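Putative SAM-dependent O-methyltranferase (Podospora anserina, PDB 4YMG) binds S-adenosylmethionine and probably transfers its methyl group to an oxygen of an acceptor, as a member of the cation-dependent O-methyltransferase family. Local coordinates at residues W56-A61 against W83-R88; A145-Y150 against Q202-F207. All blocks are in the same frame, centred on the assembly; numbering follows the deposited sequence.

Interaction 1: W56-A61 against W83-R88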
loop_
_atom_site.group_PDB
_atom_site.type_symbol
_atom_site.label_atom_id
_atom_site.label_comp_id
_atom_site.label_asym_id
_atom_site.label_seq_id
_atom_site.Cartn_x
_atom_site.Cartn_y
_atom_site.Cartn_z
ATOM N N TRP B 56 2.386 6.666 -7.065
ATOM C CA TRP B 56 1.463 5.797 -6.337
ATOM C C TRP B 56 0.019 6.228 -6.562
ATOM O O TRP B 56 -0.864 5.387 -6.720
ATOM C CB TRP B 56 1.810 5.796 -4.848
ATOM C CG TRP B 56 0.738 5.267 -3.927
ATOM C CD1 TRP B 56 0.387 3.956 -3.732
ATOM C CD2 TRP B 56 -0.100 6.037 -3.067
ATOM N NE1 TRP B 56 -0.616 3.870 -2.798
ATOM C CE2 TRP B 56 -0.936 5.132 -2.375
ATOM C CE3 TRP B 56 -0.232 7.407 -2.816
ATOM C CZ2 TRP B 56 -1.887 5.551 -1.451
ATOM C CZ3 TRP B 56 -1.178 7.824 -1.896
ATOM C CH2 TRP B 56 -1.991 6.898 -1.220
ATOM N N MET B 57 -0.219 7.538 -6.582
ATOM C CA MET B 57 -1.566 8.059 -6.800
ATOM C C MET B 57 -2.055 7.683 -8.188
ATOM O O MET B 57 -3.175 7.209 -8.372
ATOM C CB MET B 57 -1.592 9.584 -6.617
ATOM C CG MET B 57 -1.332 10.027 -5.191
ATOM S SD MET B 57 -1.287 11.822 -5.066
ATOM C CE MET B 57 0.441 12.216 -5.139
ATOM N N ILE B 58 -1.198 7.901 -9.171
ATOM C CA ILE B 58 -1.543 7.582 -10.537
ATOM C C ILE B 58 -1.800 6.088 -10.712
ATOM O O ILE B 58 -2.830 5.699 -11.251
ATOM C CB ILE B 58 -0.448 8.053 -11.504
ATOM C CG1 ILE B 58 -0.414 9.586 -11.510
ATOM C CG2 ILE B 58 -0.712 7.502 -12.891
ATOM C CD1 ILE B 58 0.661 10.183 -12.449
ATOM N N PHE B 59 -0.872 5.258 -10.246
ATOM C CA PHE B 59 -1.060 3.812 -10.304
ATOM C C PHE B 59 -2.383 3.399 -9.647
ATOM O O PHE B 59 -3.152 2.599 -10.200
ATOM C CB PHE B 59 0.115 3.088 -9.632
ATOM C CG PHE B 59 0.048 1.584 -9.765
ATOM C CD1 PHE B 59 -0.773 0.830 -8.930
ATOM C CD2 PHE B 59 0.789 0.929 -10.731
ATOM C CE1 PHE B 59 -0.849 -0.556 -9.067
ATOM C CE2 PHE B 59 0.729 -0.458 -10.860
ATOM C CZ PHE B 59 -0.090 -1.198 -10.029
ATOM N N THR B 60 -2.652 3.959 -8.474
ATOM C CA THR B 60 -3.847 3.594 -7.713
ATOM C C THR B 60 -5.126 3.912 -8.488
ATOM O O THR B 60 -6.034 3.078 -8.568
ATOM C CB THR B 60 -3.859 4.299 -6.346
ATOM O OG1 THR B 60 -2.687 3.909 -5.617
ATOM C CG2 THR B 60 -5.111 3.933 -5.537
ATOM N N ALA B 61 -5.191 5.091 -9.098
ATOM C CA ALA B 61 -6.377 5.443 -9.877
ATOM C C ALA B 61 -6.482 4.594 -11.149
ATOM O O ALA B 61 -7.580 4.175 -11.524
ATOM C CB ALA B 61 -6.377 6.937 -10.219
ATOM N N TRP B 83 -4.466 12.486 -9.855
ATOM C CA TRP B 83 -5.735 11.760 -9.984
ATOM C C TRP B 83 -6.280 11.931 -11.397
ATOM O O TRP B 83 -6.805 10.981 -11.991
ATOM C CB TRP B 83 -6.782 12.240 -8.963
ATOM C CG TRP B 83 -6.372 12.119 -7.504
ATOM C CD1 TRP B 83 -6.383 13.120 -6.568
ATOM C CD2 TRP B 83 -5.917 10.935 -6.817
ATOM N NE1 TRP B 83 -5.957 12.640 -5.351
ATOM C CE2 TRP B 83 -5.666 11.305 -5.474
ATOM C CE3 TRP B 83 -5.691 9.608 -7.206
ATOM C CZ2 TRP B 83 -5.197 10.396 -4.521
ATOM C CZ3 TRP B 83 -5.215 8.702 -6.255
ATOM C CH2 TRP B 83 -4.976 9.100 -4.932
ATOM N N TYR B 84 -6.135 13.144 -11.931
ATOM C CA TYR B 84 -6.551 13.440 -13.297
ATOM C C TYR B 84 -5.849 12.507 -14.282
ATOM O O TYR B 84 -6.492 11.895 -15.133
ATOM C CB TYR B 84 -6.272 14.909 -13.646
ATOM C CG TYR B 84 -6.726 15.311 -15.032
ATOM C CD1 TYR B 84 -8.000 15.823 -15.248
ATOM C CD2 TYR B 84 -5.882 15.179 -16.127
ATOM C CE1 TYR B 84 -8.427 16.185 -16.515
ATOM C CE2 TYR B 84 -6.301 15.537 -17.406
ATOM C CZ TYR B 84 -7.574 16.041 -17.591
ATOM O OH TYR B 84 -7.996 16.403 -18.855
ATOM N N GLU B 85 -4.535 12.384 -14.143
ATOM C CA GLU B 85 -3.741 11.546 -15.049
ATOM C C GLU B 85 -4.175 10.088 -15.017
ATOM O O GLU B 85 -4.260 9.431 -16.062
ATOM C CB GLU B 85 -2.255 11.636 -14.703
ATOM C CG GLU B 85 -1.600 12.930 -15.127
ATOM C CD GLU B 85 -1.521 13.079 -16.648
ATOM O OE1 GLU B 85 -1.636 12.055 -17.374
ATOM O OE2 GLU B 85 -1.338 14.229 -17.105
ATOM N N GLY B 86 -4.449 9.585 -13.818
ATOM C CA GLY B 86 -4.762 8.177 -13.646
ATOM C C GLY B 86 -6.189 7.818 -14.027
ATOM O O GLY B 86 -6.559 6.641 -14.014
ATOM N N THR B 87 -6.992 8.821 -14.368
ATOM C CA THR B 87 -8.399 8.582 -14.692
ATOM C C THR B 87 -8.795 9.117 -16.071
ATOM O O THR B 87 -9.969 9.395 -16.321
ATOM C CB THR B 87 -9.340 9.212 -13.624
ATOM O OG1 THR B 87 -9.074 10.620 -13.508
ATOM C CG2 THR B 87 -9.128 8.556 -12.271
ATOM N N ARG B 88 -7.821 9.263 -16.966
ATOM C CA ARG B 88 -8.128 9.694 -18.322
ATOM C C ARG B 88 -9.075 8.725 -19.041
ATOM O O ARG B 88 -9.854 9.136 -19.897
ATOM C CB ARG B 88 -6.845 9.855 -19.132
ATOM C CG ARG B 88 -6.035 11.077 -18.760
ATOM C CD ARG B 88 -4.780 11.150 -19.603
ATOM N NE ARG B 88 -3.894 12.239 -19.202
ATOM C CZ ARG B 88 -3.948 13.472 -19.696
ATOM N NH1 ARG B 88 -4.858 13.784 -20.611
ATOM N NH2 ARG B 88 -3.094 14.394 -19.273
#
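Met57 lies over one face of the Trp83 indole. Its CB sits 4.0 Å from the centroid of the six-membered ring, 20° off the ring normal, in a CH-pi contact. CB is displaced toward the rim of the ring, with CZ3 and CH2 its nearest atoms. CG follows along CH2 and CZ2. The sulfur comes in obliquely, with Met57 SD 4.6 Å from the same centroid, a Met-aromatic contact. The Met57 chain bends at its third torsion (chi3 -97°), and its end then leads away from residues 83-88; the side chain also touches Tyr78, Ser79 and Ala82. The two side chains cross at about a right angle.

Trp83 CB points away from helix 51-64, but the indole returns to it. CG stands beside the backbone N (chi1 -58°), and the benzo ring reaches the backbone of the other helix. Trp83 CZ3 is 3.3 Å from Met57 O. Ala61 CB meets the ring at its edge, near the plane, 4.1 Å from Trp83 CE3. The same methyl touches Thr87 CG2 at 3.8 Å. Thr87 OG1 turns back to Trp83 O, 2.8 Å away, and is also hydrogen-bonded to Arg119.

The nearest CA pair is Gly86 and Ile58, 4.5 Å apart. Gly86 CA faces Ile58 O, and Gly86 O lies against Ala61 C. On the flank, Ile58 CD1 lies alongside Glu85 CB. Phe142 makes an edge-to-face pair with Trp83. The contact joins two helices of the Rossmann-like methyltransferase fold, in a buried layer beside the S-adenosylmethionine site.

Interaction 2: A145-Y150 against Q202-F207; sequences ANKDGY and QALDKF. With SAM (S-adenosylmethionine), chain H.
Phe207 CG is anti to its own backbone N (chi1 172°), which turns the ring face to Tyr150 CB, 3.8 Å from the centroid and over its centre. The first torsion of Tyr150 (chi1 -79°) then directs its ring edge to the same face, in a T-shaped pair with planes at 87°. Leu204 CD2 approaches the Tyr150 ring obliquely, 3.7 Å from Tyr150 CD2. Leu204 CD1 packs on Lys147 CB at 3.9 Å. Ala203 CB rests on Asp148 CA.

Lys147 bends at its second torsion, and its end leads away from residues 202-207. Its NZ hydrogen-bonds Ala145 O at 2.8 Å, in the carbonyl plane, and Tyr150 OH at 2.9 Å. Tyr150 OH is hydrogen-bonded to Asp172 O as well. Asn146 ND2 reaches Asp148 OD1 on the syn side at 2.6 Å, tilted out of the carboxylate plane.

Asn146 OD1 lies 3.3 Å from SAM N6 and is hydrogen-bonded to Tyr153 OH. Ala145 CA is 3.5 Å from SAM O4'. Helix 194-211 thus packs against the start of helix 150-159 and the loop after strand 138-143, which borders the adenosine of S-adenosylmethionine in this class I methyltransferase fold.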
loop_
_atom_site.group_PDB
_atom_site.type_symbol
_atom_site.label_atom_id
_atom_site.label_comp_id
_atom_site.label_asym_id
_atom_site.label_seq_id
_atom_site.Cartn_x
_atom_site.Cartn_y
_atom_site.Cartn_z
ATOM N N ALA B 145 -5.537 17.137 4.363
ATOM C CA ALA B 145 -5.656 18.524 4.788
ATOM C C ALA B 145 -5.168 18.710 6.236
ATOM O O ALA B 145 -4.162 18.114 6.634
ATOM C CB ALA B 145 -7.099 18.990 4.636
ATOM N N ASN B 146 -5.859 19.536 7.023
ATOM C CA ASN B 146 -5.419 19.768 8.398
ATOM C C ASN B 146 -5.555 18.498 9.240
ATOM O O ASN B 146 -6.638 17.907 9.336
ATOM C CB ASN B 146 -6.189 20.929 9.045
ATOM C CG ASN B 146 -7.700 20.767 8.952
ATOM O OD1 ASN B 146 -8.255 20.578 7.867
ATOM N ND2 ASN B 146 -8.372 20.835 10.101
ATOM N N LYS B 147 -4.451 18.076 9.855
ATOM C CA LYS B 147 -4.422 16.792 10.542
ATOM C C LYS B 147 -5.422 16.754 11.708
ATOM O O LYS B 147 -5.994 15.703 12.014
ATOM C CB LYS B 147 -2.996 16.468 11.038
ATOM C CG LYS B 147 -1.894 16.557 9.979
ATOM C CD LYS B 147 -2.293 15.951 8.643
ATOM C CE LYS B 147 -1.326 16.366 7.530
ATOM N NZ LYS B 147 -1.971 16.388 6.163
ATOM N N ASP B 148 -5.654 17.903 12.336
ATOM C CA ASP B 148 -6.591 17.976 13.457
ATOM C C ASP B 148 -8.043 17.828 13.008
ATOM O O ASP B 148 -8.947 17.701 13.839
ATOM C CB ASP B 148 -6.422 19.295 14.217
ATOM C CG ASP B 148 -6.853 20.505 13.404
ATOM O OD1 ASP B 148 -6.831 20.443 12.160
ATOM O OD2 ASP B 148 -7.198 21.536 14.015
ATOM N N GLY B 149 -8.267 17.854 11.698
ATOM C CA GLY B 149 -9.615 17.753 11.157
ATOM C C GLY B 149 -10.003 16.398 10.586
ATOM O O GLY B 149 -11.161 16.201 10.206
ATOM N N TYR B 150 -9.056 15.458 10.528
ATOM C CA TYR B 150 -9.321 14.166 9.888
ATOM C C TYR B 150 -10.525 13.439 10.473
ATOM O O TYR B 150 -11.345 12.928 9.723
ATOM C CB TYR B 150 -8.115 13.231 9.973
ATOM C CG TYR B 150 -7.001 13.507 8.962
ATOM C CD1 TYR B 150 -6.807 14.772 8.418
ATOM C CD2 TYR B 150 -6.137 12.487 8.571
ATOM C CE1 TYR B 150 -5.760 15.013 7.491
ATOM C CE2 TYR B 150 -5.106 12.712 7.672
ATOM C CZ TYR B 150 -4.925 13.968 7.125
ATOM O OH TYR B 150 -3.890 14.162 6.221
ATOM N N GLN B 202 -0.792 14.122 18.031
ATOM C CA GLN B 202 -1.770 13.956 19.107
ATOM C C GLN B 202 -3.182 13.839 18.541
ATOM O O GLN B 202 -3.970 12.993 18.972
ATOM C CB GLN B 202 -1.678 15.122 20.097
ATOM C CG GLN B 202 -0.316 15.224 20.765
ATOM C CD GLN B 202 -0.244 16.374 21.758
ATOM O OE1 GLN B 202 -1.118 17.242 21.784
ATOM N NE2 GLN B 202 0.798 16.382 22.581
ATOM N N ALA B 203 -3.504 14.691 17.577
ATOM C CA ALA B 203 -4.787 14.599 16.899
ATOM C C ALA B 203 -4.922 13.280 16.125
ATOM O O ALA B 203 -5.978 12.646 16.146
ATOM C CB ALA B 203 -4.981 15.792 15.962
ATOM N N LEU B 204 -3.853 12.850 15.464
ATOM C CA LEU B 204 -3.939 11.681 14.601
ATOM C C LEU B 204 -3.984 10.388 15.404
ATOM O O LEU B 204 -4.514 9.377 14.936
ATOM C CB LEU B 204 -2.767 11.663 13.604
ATOM C CG LEU B 204 -2.829 12.778 12.547
ATOM C CD1 LEU B 204 -1.472 12.999 11.890
ATOM C CD2 LEU B 204 -3.878 12.493 11.466
ATOM N N ASP B 205 -3.426 10.419 16.608
ATOM C CA ASP B 205 -3.493 9.265 17.499
ATOM C C ASP B 205 -4.946 9.076 17.959
ATOM O O ASP B 205 -5.460 7.954 17.959
ATOM C CB ASP B 205 -2.543 9.457 18.687
ATOM C CG ASP B 205 -2.417 8.214 19.568
ATOM O OD1 ASP B 205 -2.670 7.082 19.101
ATOM O OD2 ASP B 205 -2.040 8.381 20.744
ATOM N N LYS B 206 -5.598 10.178 18.332
ATOM C CA LYS B 206 -7.035 10.182 18.674
ATOM C C LYS B 206 -7.891 9.722 17.494
ATOM O O LYS B 206 -8.849 8.959 17.657
ATOM C CB LYS B 206 -7.509 11.582 19.103
ATOM C CG LYS B 206 -7.136 12.020 20.507
ATOM C CD LYS B 206 -6.945 13.545 20.551
ATOM C CE LYS B 206 -6.398 14.033 21.898
ATOM N NZ LYS B 206 -5.945 15.462 21.877
ATOM N N PHE B 207 -7.558 10.230 16.316
ATOM C CA PHE B 207 -8.175 9.819 15.056
ATOM C C PHE B 207 -8.077 8.316 14.850
ATOM O O PHE B 207 -9.073 7.649 14.559
ATOM C CB PHE B 207 -7.500 10.541 13.880
ATOM C CG PHE B 207 -7.929 10.047 12.514
ATOM C CD1 PHE B 207 -9.247 10.164 12.099
ATOM C CD2 PHE B 207 -7.002 9.500 11.627
ATOM C CE1 PHE B 207 -9.638 9.730 10.835
ATOM C CE2 PHE B 207 -7.397 9.064 10.351
ATOM C CZ PHE B 207 -8.718 9.177 9.965
HETATM N N SAM H . -2.788 17.091 -1.492
HETATM C CA SAM H . -1.642 17.965 -1.756
HETATM C C SAM H . -0.501 17.258 -2.490
HETATM O O SAM H . -0.419 16.021 -2.531
HETATM O OXT SAM H . 0.367 17.938 -3.042
HETATM C CB SAM H . -1.068 18.599 -0.495
HETATM C CG SAM H . -2.047 18.903 0.633
HETATM S SD SAM H . -1.316 20.025 1.856
HETATM C CE SAM H . -0.413 18.826 2.882
HETATM C "C5'" SAM H . -2.724 20.408 2.950
HETATM C "C4'" SAM H . -3.655 21.430 2.312
HETATM O "O4'" SAM H . -4.864 21.493 3.045
HETATM C "C3'" SAM H . -3.045 22.830 2.347
HETATM O "O3'" SAM H . -3.067 23.367 1.046
HETATM C "C2'" SAM H . -3.951 23.628 3.274
HETATM O "O2'" SAM H . -4.130 24.962 2.853
HETATM C "C1'" SAM H . -5.250 22.838 3.209
HETATM N N9 SAM H . -6.079 22.969 4.416
HETATM C C8 SAM H . -5.689 22.957 5.737
HETATM N N7 SAM H . -6.798 23.097 6.511
HETATM C C5 SAM H . -7.885 23.173 5.697
HETATM C C6 SAM H . -9.249 23.325 5.930
HETATM N N6 SAM H . -9.721 23.415 7.170
HETATM N N1 SAM H . -10.122 23.376 4.859
HETATM C C2 SAM H . -9.653 23.298 3.567
HETATM N N3 SAM H . -8.302 23.149 3.331
HETATM C C4 SAM H . -7.440 23.080 4.379
#

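Overall arrangement
Interaction 1 and interaction 2 lie on opposite sides of the chain's centre, with their own centres 26 Å apart. Their nearest atoms are about 11 Å apart, so they do not touch. Bound S-adenosylmethionine relates them. The Met57 side chain is about 5 Å from it and about 4 Å from that of Ser49, which hydrogen-bonds the cofactor. Residues 145-150 instead border the adenosine, and Asn146 is a cofactor-binding residue. Glu98, Ala127 and Glu128 add further hydrogen bonds to the cofactor. Both regions also meet the second subunit: Trp56 packs on its Leu222, and Asp205 is hydrogen-bonded to its Tyr19.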